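Side-chain contacts in Anapc5 protein (Xenopus laevis, PDB 5BPZ), which is a subunit of the anaphase-promoting complex (APC/C), the large ubiquitin ligase of the cell cycle, here represented by its helical N-terminal domain: residues T48-L52 with V53-R57; M106-F109 with F110-A114. One frame throughout, in Å; residues are numbered along the deposited sequence.

Interaction 1: residues T48-L52 with V53-R57; sequences TKISL and VEKRR
Ser51 and Glu54 form a capping box at the start of helix 52-67. Glu54 N donates to Ser51 OG at 3.2 Å. In return Ser51 N donates to Glu54 OE1 at 2.9 Å, nearly straight at 175°. The donor meets OE1 on its anti side, 26° out of the carboxylate plane. Ser51 OG also lies 3.0 Å from Glu54 OE1. With chi1 at 67°, OG sits between its own backbone N and carbonyl carbon, a position from which it reaches Glu54 N in the first turn. Were Glu54 an alanine, Ser51 N would probably lose its carboxylate acceptor and the residues before the helix would be freer to move. Beside the box, Ile50 CD1 packs on Lys55 CG at 3.6 Å, the two chains crossing at a slant. Leu52 and Arg56 make the looser side, both exposed. No side-chain bond joins them: Leu52 CD2 lies 3.7 Å from Arg56 NH1, oblique to the guanidinium. The Lys55 chain runs extended back over the turn, and its NZ bonds to Ser45 O. The contact lies at the surface, where the loop after helix 32-46 enters helix 52-67, and Lys55 ties that helix to the end of the preceding one.

Interaction 2: residues M106-F109 with F110-A114; sequences MEQF and FDDLA
Phe109 CG lies anti to the backbone N and beside the carbonyl carbon (chi1 167°), which carries the ring toward the next residue, Phe110. These neighbours on helix 103-114 form an edge-to-face (T-shaped) pair. The edge of Phe109 is directed at the face of Phe110. The ring centroids are 5.8 Å apart and the planes stand at 72°. Phe109 CD2 is the atom above the Phe110 face, offset toward its rim.

One turn away on each side, an aliphatic chain extends the apolar surface. Met106 runs beside Phe110 and points the same way, with Met106 CG 4.1 Å from Phe110 CE2. Leu113 lies alongside Phe109, and its CD2 is 4.1 Å from Phe109 CZ. All four side chains are buried. Phe109, Phe110 and Leu113 touch Leu38 of helix 32-46, and Phe110 also stacks on Tyr141 of helix 129-142. Met106 reaches helices 85-99 and 146-164. This is the inward face of an amphipathic helix in an all-helical domain.

The polar face carries Gln108, Asp111 and Asp112, all exposed. Gln108 and Asp112 run side by side, but their amide and carboxylate planes are 49° apart. Backbone bonds from residue i+4 to residue i join the two halves, among them Leu113 N to Phe109 O at 2.9 Å. The Phe110 ring also turns its edge to the preceding turn, where Met106 O lies near the ring plane, 3.2 Å from Phe110 CD2.

Following the chain from the N terminus, helix 32-46 comes first and leads into the loop that holds 48-52. Interaction 1 closes this loop onto the first turn of helix 52-67, at the surface. The chain then passes through helices 73-83 and 85-99 before it reaches helix 103-114. Interaction 2 lies wholly within that helix, nearer the centre of the domain, and closes no loop. The two are in series, neither nested nor crossed. The centres of interactions 1 and 2 are about 23 Å apart, and the nearest atoms of interactions 1 and 2 are about 14 Å apart. Helix 32-46 is common to both surroundings: its C-terminal end adjoins interaction 1, and its side chains cover part of interaction 2.

Interaction 1: residues T48-L52 with V53-R57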
loop_
_atom_site.group_PDB
_atom_site.type_symbol
_atom_site.label_atom_id
_atom_site.label_comp_id
_atom_site.label_asym_id
_atom_site.label_seq_id
_atom_site.Cartn_x
_atom_site.Cartn_y
_atom_site.Cartn_z
ATOM N N THR A 48 -3.405 8.214 14.371
ATOM C CA THR A 48 -3.483 8.744 15.736
ATOM C C THR A 48 -4.877 9.323 16.081
ATOM O O THR A 48 -5.100 9.724 17.219
ATOM C CB THR A 48 -2.396 9.822 15.940
ATOM O OG1 THR A 48 -2.662 10.903 15.045
ATOM C CG2 THR A 48 -0.969 9.290 15.726
ATOM N N LYS A 49 -5.797 9.382 15.106
ATOM C CA LYS A 49 -7.109 10.007 15.292
ATOM C C LYS A 49 -8.258 9.031 15.544
ATOM O O LYS A 49 -9.381 9.477 15.796
ATOM C CB LYS A 49 -7.427 10.944 14.118
ATOM C CG LYS A 49 -6.441 12.109 14.005
ATOM C CD LYS A 49 -6.824 13.057 12.897
ATOM C CE LYS A 49 -5.795 14.144 12.722
ATOM N NZ LYS A 49 -6.126 15.033 11.579
ATOM N N ILE A 50 -7.983 7.718 15.538
ATOM C CA ILE A 50 -8.982 6.692 15.843
ATOM C C ILE A 50 -8.430 5.702 16.865
ATOM O O ILE A 50 -7.215 5.499 16.952
ATOM C CB ILE A 50 -9.604 5.996 14.595
ATOM C CG1 ILE A 50 -8.594 5.087 13.878
ATOM C CG2 ILE A 50 -10.264 7.011 13.623
ATOM C CD1 ILE A 50 -9.245 4.032 13.045
ATOM N N SER A 51 -9.320 5.113 17.658
ATOM C CA SER A 51 -8.957 4.160 18.700
ATOM C C SER A 51 -8.518 2.819 18.098
ATOM O O SER A 51 -8.818 2.535 16.930
ATOM C CB SER A 51 -10.157 3.936 19.615
ATOM O OG SER A 51 -11.197 3.280 18.915
ATOM N N LEU A 52 -7.863 1.978 18.911
ATOM C CA LEU A 52 -7.448 0.633 18.498
ATOM C C LEU A 52 -8.684 -0.241 18.126
ATOM O O LEU A 52 -8.638 -0.997 17.153
ATOM C CB LEU A 52 -6.603 -0.030 19.595
ATOM C CG LEU A 52 -5.950 -1.377 19.254
ATOM C CD1 LEU A 52 -5.058 -1.285 17.990
ATOM C CD2 LEU A 52 -5.181 -1.913 20.435
ATOM N N VAL A 53 -9.792 -0.080 18.862
ATOM C CA VAL A 53 -11.038 -0.784 18.575
ATOM C C VAL A 53 -11.555 -0.418 17.156
ATOM O O VAL A 53 -11.856 -1.314 16.366
ATOM C CB VAL A 53 -12.073 -0.555 19.716
ATOM C CG1 VAL A 53 -13.502 -0.801 19.254
ATOM C CG2 VAL A 53 -11.742 -1.429 20.921
ATOM N N GLU A 54 -11.600 0.891 16.830
ATOM C CA GLU A 54 -12.033 1.419 15.527
ATOM C C GLU A 54 -11.101 0.919 14.418
ATOM O O GLU A 54 -11.567 0.630 13.324
ATOM C CB GLU A 54 -12.092 2.962 15.532
ATOM C CG GLU A 54 -13.167 3.559 16.429
ATOM C CD GLU A 54 -13.109 5.073 16.561
ATOM O OE1 GLU A 54 -12.187 5.590 17.237
ATOM O OE2 GLU A 54 -13.990 5.748 15.980
ATOM N N LYS A 55 -9.796 0.790 14.716
ATOM C CA LYS A 55 -8.780 0.283 13.780
ATOM C C LYS A 55 -9.056 -1.176 13.440
ATOM O O LYS A 55 -8.911 -1.562 12.287
ATOM C CB LYS A 55 -7.374 0.399 14.386
ATOM C CG LYS A 55 -6.761 1.778 14.249
ATOM C CD LYS A 55 -5.405 1.851 14.924
ATOM C CE LYS A 55 -4.893 3.258 14.884
ATOM N NZ LYS A 55 -3.564 3.385 15.544
ATOM N N ARG A 56 -9.460 -1.978 14.450
ATOM C CA ARG A 56 -9.778 -3.391 14.284
ATOM C C ARG A 56 -11.017 -3.570 13.402
ATOM O O ARG A 56 -11.022 -4.449 12.536
ATOM C CB ARG A 56 -9.867 -4.110 15.642
ATOM C CG ARG A 56 -8.497 -4.124 16.356
ATOM C CD ARG A 56 -8.293 -5.229 17.375
ATOM N NE ARG A 56 -9.205 -5.093 18.505
ATOM C CZ ARG A 56 -8.841 -4.831 19.756
ATOM N NH1 ARG A 56 -7.558 -4.701 20.071
ATOM N NH2 ARG A 56 -9.756 -4.719 20.705
ATOM N N ARG A 57 -12.018 -2.670 13.561
ATOM C CA ARG A 57 -13.249 -2.652 12.765
ATOM C C ARG A 57 -12.896 -2.301 11.322
ATOM O O ARG A 57 -13.339 -2.987 10.409
ATOM C CB ARG A 57 -14.261 -1.628 13.311
ATOM C CG ARG A 57 -14.830 -1.953 14.685
ATOM C CD ARG A 57 -15.962 -1.007 15.062
ATOM N NE ARG A 57 -16.464 -1.279 16.412
ATOM C CZ ARG A 57 -16.514 -0.385 17.396
ATOM N NH1 ARG A 57 -16.105 0.861 17.193
ATOM N NH2 ARG A 57 -16.971 -0.732 18.590
#

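Interaction 2: residues M106-F109 with F110-A114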
loop_
_atom_site.group_PDB
_atom_site.type_symbol
_atom_site.label_atom_id
_atom_site.label_comp_id
_atom_site.label_asym_id
_atom_site.label_seq_id
_atom_site.Cartn_x
_atom_site.Cartn_y
_atom_site.Cartn_z
ATOM N N MET A 106 11.406 2.837 -2.269
ATOM C CA MET A 106 10.496 1.695 -2.335
ATOM C C MET A 106 11.062 0.560 -1.473
ATOM O O MET A 106 10.315 -0.040 -0.708
ATOM C CB MET A 106 10.272 1.240 -3.789
ATOM C CG MET A 106 9.160 0.200 -3.935
ATOM S SD MET A 106 8.984 -0.528 -5.583
ATOM C CE MET A 106 10.568 -1.462 -5.708
ATOM N N GLU A 107 12.390 0.309 -1.566
ATOM C CA GLU A 107 13.126 -0.710 -0.797
ATOM C C GLU A 107 13.062 -0.418 0.709
ATOM O O GLU A 107 12.911 -1.347 1.507
ATOM C CB GLU A 107 14.598 -0.790 -1.253
ATOM C CG GLU A 107 14.788 -1.030 -2.743
ATOM C CD GLU A 107 16.231 -1.100 -3.202
ATOM O OE1 GLU A 107 16.976 -0.117 -2.987
ATOM O OE2 GLU A 107 16.606 -2.125 -3.815
ATOM N N GLN A 108 13.175 0.872 1.089
ATOM C CA GLN A 108 13.103 1.341 2.473
ATOM C C GLN A 108 11.686 1.162 3.032
ATOM O O GLN A 108 11.543 0.892 4.220
ATOM C CB GLN A 108 13.552 2.803 2.576
ATOM C CG GLN A 108 13.846 3.273 4.001
ATOM C CD GLN A 108 14.154 4.749 4.073
ATOM O OE1 GLN A 108 13.875 5.522 3.145
ATOM N NE2 GLN A 108 14.726 5.175 5.190
ATOM N N PHE A 109 10.648 1.310 2.182
ATOM C CA PHE A 109 9.258 1.098 2.602
ATOM C C PHE A 109 9.060 -0.371 2.994
ATOM O O PHE A 109 8.432 -0.651 4.015
ATOM C CB PHE A 109 8.240 1.523 1.516
ATOM C CG PHE A 109 6.832 1.018 1.790
ATOM C CD1 PHE A 109 6.070 1.555 2.824
ATOM C CD2 PHE A 109 6.302 -0.044 1.064
ATOM C CE1 PHE A 109 4.796 1.056 3.110
ATOM C CE2 PHE A 109 5.024 -0.538 1.347
ATOM C CZ PHE A 109 4.280 0.015 2.370
ATOM N N PHE A 110 9.592 -1.296 2.172
ATOM C CA PHE A 110 9.516 -2.738 2.399
ATOM C C PHE A 110 10.257 -3.169 3.664
ATOM O O PHE A 110 9.733 -4.008 4.401
ATOM C CB PHE A 110 9.989 -3.521 1.161
ATOM C CG PHE A 110 8.898 -3.717 0.132
ATOM C CD1 PHE A 110 7.959 -4.731 0.273
ATOM C CD2 PHE A 110 8.801 -2.876 -0.971
ATOM C CE1 PHE A 110 6.942 -4.904 -0.671
ATOM C CE2 PHE A 110 7.789 -3.055 -1.921
ATOM C CZ PHE A 110 6.864 -4.062 -1.761
ATOM N N ASP A 111 11.445 -2.571 3.932
ATOM C CA ASP A 111 12.267 -2.843 5.122
ATOM C C ASP A 111 11.525 -2.405 6.390
ATOM O O ASP A 111 11.386 -3.197 7.324
ATOM C CB ASP A 111 13.634 -2.116 5.039
ATOM C CG ASP A 111 14.612 -2.585 3.967
ATOM O OD1 ASP A 111 14.251 -3.488 3.179
ATOM O OD2 ASP A 111 15.727 -2.023 3.897
ATOM N N ASP A 112 11.036 -1.145 6.406
ATOM C CA ASP A 112 10.289 -0.550 7.519
ATOM C C ASP A 112 8.976 -1.279 7.802
ATOM O O ASP A 112 8.618 -1.444 8.967
ATOM C CB ASP A 112 10.037 0.952 7.270
ATOM C CG ASP A 112 11.278 1.836 7.320
ATOM O OD1 ASP A 112 12.340 1.356 7.780
ATOM O OD2 ASP A 112 11.184 3.012 6.906
ATOM N N LEU A 113 8.273 -1.726 6.743
ATOM C CA LEU A 113 7.009 -2.466 6.835
ATOM C C LEU A 113 7.221 -3.845 7.471
ATOM O O LEU A 113 6.382 -4.283 8.262
ATOM C CB LEU A 113 6.376 -2.605 5.442
ATOM C CG LEU A 113 4.986 -3.220 5.334
ATOM C CD1 LEU A 113 3.893 -2.226 5.732
ATOM C CD2 LEU A 113 4.738 -3.692 3.942
ATOM N N ALA A 114 8.342 -4.518 7.128
ATOM C CA ALA A 114 8.695 -5.836 7.642
ATOM C C ALA A 114 9.027 -5.794 9.147
ATOM O O ALA A 114 8.729 -6.750 9.864
ATOM C CB ALA A 114 9.854 -6.408 6.849
#